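Local coordinates for chromosome partition protein Smc (Pyrococcus furiosus, PDB 3KTA) that is probably required for chromosome condensation and partitioning, this chain being the C-terminal part of its ABC-type ATPase head, at residues 21-26 with 74-79; 17-22 with 81-86. All coordinates share one frame; numbering follows the deposited sequence.

How the interactions relate
Interactions 1 and 2 are two neighbouring points along a single packing of helix 4-27 against helix 67-84, with centres about 7 Å apart. Along the chain, 17-22 overlaps 21-26 at Ser21 and Glu22, whereas the partner segments follow as 74-79 and then 81-86. Because the helices run roughly antiparallel, the earlier part of the first meets the later part of the second. Phe20 joins the two sites, its CD1 lying 3.6 Å from Phe77 N. From interaction 1 to interaction 2, buried apolar packing gives way to a polar, partly buried contact. Helix 67-84 begins in the SGGE signature sequence of ABC ATPases, so both contacts belong to the C-terminal half of the SMC head.

Interaction 1. Residues 21-26 with 74-79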
loop_
_atom_site.group_PDB
_atom_site.type_symbol
_atom_site.label_atom_id
_atom_site.label_comp_id
_atom_site.label_asym_id
_atom_site.label_seq_id
_atom_site.Cartn_x
_atom_site.Cartn_y
_atom_site.Cartn_z
ATOM N N SER B 21 8.510 -7.960 -17.382
ATOM C CA SER B 21 9.395 -9.076 -17.720
ATOM C C SER B 21 10.758 -8.955 -17.011
ATOM O O SER B 21 11.246 -9.929 -16.433
ATOM C CB SER B 21 9.544 -9.199 -19.236
ATOM O OG SER B 21 8.309 -9.594 -19.817
ATOM N N GLU B 22 11.347 -7.764 -17.025
ATOM C CA GLU B 22 12.646 -7.569 -16.388
ATOM C C GLU B 22 12.552 -7.780 -14.877
ATOM O O GLU B 22 13.381 -8.469 -14.268
ATOM C CB GLU B 22 13.199 -6.186 -16.707
ATOM C CG GLU B 22 13.556 -5.998 -18.178
ATOM C CD GLU B 22 14.022 -4.599 -18.509
ATOM O OE1 GLU B 22 14.022 -3.731 -17.614
ATOM O OE2 GLU B 22 14.380 -4.371 -19.679
ATOM N N ILE B 23 11.528 -7.203 -14.267
ATOM C CA ILE B 23 11.370 -7.317 -12.827
ATOM C C ILE B 23 11.057 -8.747 -12.391
ATOM O O ILE B 23 11.600 -9.226 -11.406
ATOM C CB ILE B 23 10.300 -6.334 -12.296
ATOM C CG1 ILE B 23 10.768 -4.901 -12.536
ATOM C CG2 ILE B 23 10.045 -6.587 -10.809
ATOM C CD1 ILE B 23 9.694 -3.839 -12.322
ATOM N N PHE B 24 10.195 -9.440 -13.133
ATOM C CA PHE B 24 9.899 -10.832 -12.799
ATOM C C PHE B 24 11.168 -11.679 -12.802
ATOM O O PHE B 24 11.387 -12.469 -11.883
ATOM C CB PHE B 24 8.869 -11.441 -13.754
ATOM C CG PHE B 24 8.413 -12.811 -13.342
ATOM C CD1 PHE B 24 7.287 -12.974 -12.551
ATOM C CD2 PHE B 24 9.119 -13.936 -13.740
ATOM C CE1 PHE B 24 6.868 -14.241 -12.170
ATOM C CE2 PHE B 24 8.719 -15.196 -13.353
ATOM C CZ PHE B 24 7.590 -15.352 -12.567
ATOM N N ALA B 25 12.005 -11.484 -13.816
ATOM C CA ALA B 25 13.250 -12.253 -13.931
ATOM C C ALA B 25 14.208 -11.937 -12.785
ATOM O O ALA B 25 14.931 -12.814 -12.316
ATOM C CB ALA B 25 13.919 -11.993 -15.285
ATOM N N LYS B 26 14.204 -10.689 -12.334
ATOM C CA LYS B 26 15.021 -10.272 -11.190
ATOM C C LYS B 26 14.547 -10.929 -9.897
ATOM O O LYS B 26 15.350 -11.460 -9.123
ATOM C CB LYS B 26 14.975 -8.749 -11.052
ATOM C CG LYS B 26 15.940 -8.150 -10.043
ATOM C CD LYS B 26 16.251 -6.695 -10.400
ATOM C CE LYS B 26 14.973 -5.863 -10.506
ATOM N NZ LYS B 26 15.246 -4.424 -10.797
ATOM N N ALA B 74 2.407 -10.886 -8.715
ATOM C CA ALA B 74 1.673 -9.664 -8.389
ATOM C C ALA B 74 2.634 -8.515 -8.101
ATOM O O ALA B 74 2.407 -7.390 -8.543
ATOM C CB ALA B 74 0.767 -9.892 -7.192
ATOM N N LEU B 75 3.697 -8.804 -7.359
ATOM C CA LEU B 75 4.671 -7.763 -7.031
ATOM C C LEU B 75 5.395 -7.249 -8.274
ATOM O O LEU B 75 5.625 -6.043 -8.430
ATOM C CB LEU B 75 5.657 -8.251 -5.973
ATOM C CG LEU B 75 5.053 -8.291 -4.572
ATOM C CD1 LEU B 75 5.905 -9.111 -3.625
ATOM C CD2 LEU B 75 4.857 -6.870 -4.037
ATOM N N ALA B 76 5.741 -8.158 -9.172
ATOM C CA ALA B 76 6.398 -7.750 -10.409
ATOM C C ALA B 76 5.492 -6.818 -11.198
ATOM O O ALA B 76 5.951 -5.872 -11.814
ATOM C CB ALA B 76 6.775 -8.972 -11.245
ATOM N N PHE B 77 4.186 -7.074 -11.156
ATOM C CA PHE B 77 3.239 -6.220 -11.850
ATOM C C PHE B 77 3.140 -4.824 -11.222
ATOM O O PHE B 77 3.184 -3.807 -11.921
ATOM C CB PHE B 77 1.867 -6.913 -11.879
ATOM C CG PHE B 77 0.835 -6.184 -12.671
ATOM C CD1 PHE B 77 0.966 -6.023 -14.039
ATOM C CD2 PHE B 77 -0.291 -5.673 -12.043
ATOM C CE1 PHE B 77 0.012 -5.350 -14.769
ATOM C CE2 PHE B 77 -1.258 -4.999 -12.776
ATOM C CZ PHE B 77 -1.107 -4.846 -14.141
ATOM N N VAL B 78 3.018 -4.773 -9.906
ATOM C CA VAL B 78 2.921 -3.499 -9.193
ATOM C C VAL B 78 4.161 -2.652 -9.477
ATOM O O VAL B 78 4.073 -1.454 -9.797
ATOM C CB VAL B 78 2.805 -3.719 -7.677
ATOM C CG1 VAL B 78 2.978 -2.375 -6.912
ATOM C CG2 VAL B 78 1.475 -4.370 -7.336
ATOM N N PHE B 79 5.319 -3.289 -9.359
ATOM C CA PHE B 79 6.577 -2.581 -9.590
ATOM C C PHE B 79 6.834 -2.197 -11.047
ATOM O O PHE B 79 7.536 -1.215 -11.304
ATOM C CB PHE B 79 7.742 -3.330 -8.936
ATOM C CG PHE B 79 7.814 -3.102 -7.450
ATOM C CD1 PHE B 79 8.493 -1.998 -6.950
ATOM C CD2 PHE B 79 7.144 -3.917 -6.572
ATOM C CE1 PHE B 79 8.551 -1.745 -5.594
ATOM C CE2 PHE B 79 7.187 -3.667 -5.202
ATOM C CZ PHE B 79 7.898 -2.573 -4.718
#
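Ile23 and Phe24 lie to two sides of the methyl of Ala76, which points at helix 4-27. Chi1 of -64° sets CG2 of Ile23 anti to the backbone N, and this branch comes down on the Ala76 backbone, 3.8 Å from its CA. The other arm of Ile23 runs on to Phe79, where CD1 rests 3.5 Å from the carbonyl carbon C and 3.9 Å from Phe79 CB. Phe24 approaches differently: its CB stands 4.1 Å from Ala76 CB, and the methyl sits at the edge of the Phe24 ring, near its plane, not over a face. Phe79 offers backbone and CB, while its ring turns away from helix 4-27. Replacing Ile23 by an alanine would probably open a gap over Ala76 and leave the Phe79 backbone without its apolar cover. Alanine at the crossing illustrates how a small residue lets helices come close: the axes of 21-26 and 74-79 approach to 8.6 Å, their directions 139° apart. Around this joint, helix 101-114 packs beside both partners, Leu110 touching Ile23 and Phe79, and Ile111 and Ser114 meeting Phe79. Leu75 packs on Ile148 of the partner chain, consistent with the N- and C-terminal parts together forming the ATPase head.

Interaction 2. Residues 17-22 with 81-86; sequences SRNFSE and IQKFKP
Asn19 is the first residue of 17-22 to reach across, and its amide meets the side chain of Lys83 and the backbone of Phe84. Its OD1 accepts a hydrogen bond from Lys83 NZ at 2.9 Å. The ammonium comes in from above the carbonyl plane, 41° out of it, with a C=O...donor angle of 124°. The lysine gets there by running extended through its first three torsions and then bending at the last, chi4 -61°, which brings NZ round to the oxygen while the alkyl part crosses the amide obliquely: CB of Lys83 lies 3.6 Å from Asn19 ND2, and CD 3.6 Å from OD1. At the other end of the amide, Asn19 ND2 sits 3.9 Å from Phe84 CB and donates to the backbone O of Ala80, and a water accepts from it at 2.9 Å. That water also takes a weak bond from Lys83 NZ. Both ends of the buried amide are therefore engaged, which probably fixes its rotation. Next in sequence, Phe20 turns to the interior, packing on Ala76, Phe77 and Ala80. One turn past Asn19, Glu22 brings an opposite charge near the lysine, although its OE1 remains 5.1 Å from Lys83 NZ, which may still favour the ammonium electrostatically. The site lies where helix 67-84 ends and the chain turns toward strand 89-93. Strand 32-37 also packs on helix 4-27, with Ala33 and Leu35 touching the same Phe20, while Phe84 packs on Ile16 of helix 4-27 and on Ile166 of the partner chain.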
loop_
_atom_site.group_PDB
_atom_site.type_symbol
_atom_site.label_atom_id
_atom_site.label_comp_id
_atom_site.label_asym_id
_atom_site.label_seq_id
_atom_site.Cartn_x
_atom_site.Cartn_y
_atom_site.Cartn_z
ATOM N N SER B 17 5.020 -3.619 -19.937
ATOM C CA SER B 17 5.273 -5.000 -20.321
ATOM C C SER B 17 6.753 -5.322 -20.191
ATOM O O SER B 17 7.123 -6.353 -19.616
ATOM C CB SER B 17 4.788 -5.238 -21.760
ATOM O OG SER B 17 5.038 -6.565 -22.163
ATOM N N ARG B 18 7.602 -4.440 -20.711
ATOM C CA ARG B 18 9.049 -4.688 -20.653
ATOM C C ARG B 18 9.519 -4.641 -19.195
ATOM O O ARG B 18 10.293 -5.509 -18.745
ATOM C CB ARG B 18 9.822 -3.688 -21.509
ATOM C CG ARG B 18 11.345 -3.861 -21.391
ATOM C CD ARG B 18 12.096 -2.984 -22.379
ATOM N N ASN B 19 9.013 -3.658 -18.450
ATOM C CA ASN B 19 9.315 -3.557 -17.020
ATOM C C ASN B 19 8.955 -4.853 -16.286
ATOM O O ASN B 19 9.720 -5.355 -15.452
ATOM C CB ASN B 19 8.557 -2.392 -16.364
ATOM C CG ASN B 19 9.066 -1.003 -16.809
ATOM O OD1 ASN B 19 10.109 -0.872 -17.454
ATOM N ND2 ASN B 19 8.317 0.033 -16.457
ATOM N N PHE B 20 7.760 -5.366 -16.571
ATOM C CA PHE B 20 7.266 -6.538 -15.872
ATOM C C PHE B 20 8.155 -7.749 -16.120
ATOM O O PHE B 20 8.518 -8.485 -15.190
ATOM C CB PHE B 20 5.836 -6.843 -16.319
ATOM C CG PHE B 20 5.305 -8.154 -15.792
ATOM C CD1 PHE B 20 4.849 -8.267 -14.475
ATOM C CD2 PHE B 20 5.210 -9.255 -16.627
ATOM C CE1 PHE B 20 4.352 -9.466 -14.000
ATOM C CE2 PHE B 20 4.717 -10.466 -16.154
ATOM C CZ PHE B 20 4.281 -10.563 -14.848
ATOM N N SER B 21 8.510 -7.960 -17.382
ATOM C CA SER B 21 9.395 -9.076 -17.720
ATOM C C SER B 21 10.758 -8.955 -17.011
ATOM O O SER B 21 11.246 -9.929 -16.433
ATOM C CB SER B 21 9.544 -9.199 -19.236
ATOM O OG SER B 21 8.309 -9.594 -19.817
ATOM N N GLU B 22 11.347 -7.764 -17.025
ATOM C CA GLU B 22 12.646 -7.569 -16.388
ATOM C C GLU B 22 12.552 -7.780 -14.877
ATOM O O GLU B 22 13.381 -8.469 -14.268
ATOM C CB GLU B 22 13.199 -6.186 -16.707
ATOM C CG GLU B 22 13.556 -5.998 -18.178
ATOM C CD GLU B 22 14.022 -4.599 -18.509
ATOM O OE1 GLU B 22 14.022 -3.731 -17.614
ATOM O OE2 GLU B 22 14.380 -4.371 -19.679
ATOM N N ILE B 81 4.453 -1.137 -13.046
ATOM C CA ILE B 81 3.728 0.114 -13.116
ATOM C C ILE B 81 4.521 1.228 -12.421
ATOM O O ILE B 81 4.663 2.322 -12.950
ATOM C CB ILE B 81 2.334 -0.031 -12.469
ATOM C CG1 ILE B 81 1.533 -1.092 -13.221
ATOM C CG2 ILE B 81 1.592 1.296 -12.507
ATOM C CD1 ILE B 81 0.195 -1.443 -12.556
ATOM N N GLN B 82 5.022 0.941 -11.225
ATOM C CA GLN B 82 5.711 1.963 -10.443
ATOM C C GLN B 82 6.886 2.541 -11.220
ATOM O O GLN B 82 7.150 3.741 -11.164
ATOM C CB GLN B 82 6.192 1.379 -9.107
ATOM C CG GLN B 82 6.698 2.436 -8.112
ATOM C CD GLN B 82 8.155 2.775 -8.304
ATOM O OE1 GLN B 82 8.914 2.028 -8.938
ATOM N NE2 GLN B 82 8.568 3.906 -7.738
ATOM N N LYS B 83 7.613 1.677 -11.923
ATOM C CA LYS B 83 8.794 2.119 -12.667
ATOM C C LYS B 83 8.389 3.094 -13.778
ATOM O O LYS B 83 9.086 4.088 -14.036
ATOM C CB LYS B 83 9.567 0.921 -13.235
ATOM C CG LYS B 83 10.770 1.316 -14.122
ATOM C CD LYS B 83 11.670 0.114 -14.408
ATOM C CE LYS B 83 12.798 0.472 -15.389
ATOM N NZ LYS B 83 12.241 0.929 -16.706
ATOM N N PHE B 84 7.255 2.817 -14.422
ATOM C CA PHE B 84 6.770 3.666 -15.505
ATOM C C PHE B 84 6.180 4.977 -14.996
ATOM O O PHE B 84 6.411 6.043 -15.581
ATOM C CB PHE B 84 5.712 2.932 -16.323
ATOM C CG PHE B 84 5.061 3.798 -17.360
ATOM C CD1 PHE B 84 5.745 4.146 -18.516
ATOM C CD2 PHE B 84 3.784 4.287 -17.159
ATOM C CE1 PHE B 84 5.148 4.957 -19.469
ATOM C CE2 PHE B 84 3.177 5.098 -18.109
ATOM C CZ PHE B 84 3.867 5.430 -19.262
ATOM N N LYS B 85 5.399 4.890 -13.923
ATOM C CA LYS B 85 4.757 6.053 -13.349
ATOM C C LYS B 85 4.746 5.956 -11.822
ATOM O O LYS B 85 3.832 5.391 -11.239
ATOM C CB LYS B 85 3.320 6.172 -13.869
ATOM C CG LYS B 85 2.581 7.390 -13.346
ATOM C CD LYS B 85 1.155 7.471 -13.875
ATOM N N PRO B 86 5.770 6.503 -11.167
ATOM C CA PRO B 86 5.860 6.313 -9.716
ATOM C C PRO B 86 4.683 6.969 -9.001
ATOM O O PRO B 86 4.459 8.167 -9.202
ATOM C CB PRO B 86 7.155 7.036 -9.347
ATOM C CG PRO B 86 7.980 6.996 -10.599
ATOM C CD PRO B 86 7.010 7.040 -11.753
HETATM O O HOH W 1 9.349 2.524 -17.600
#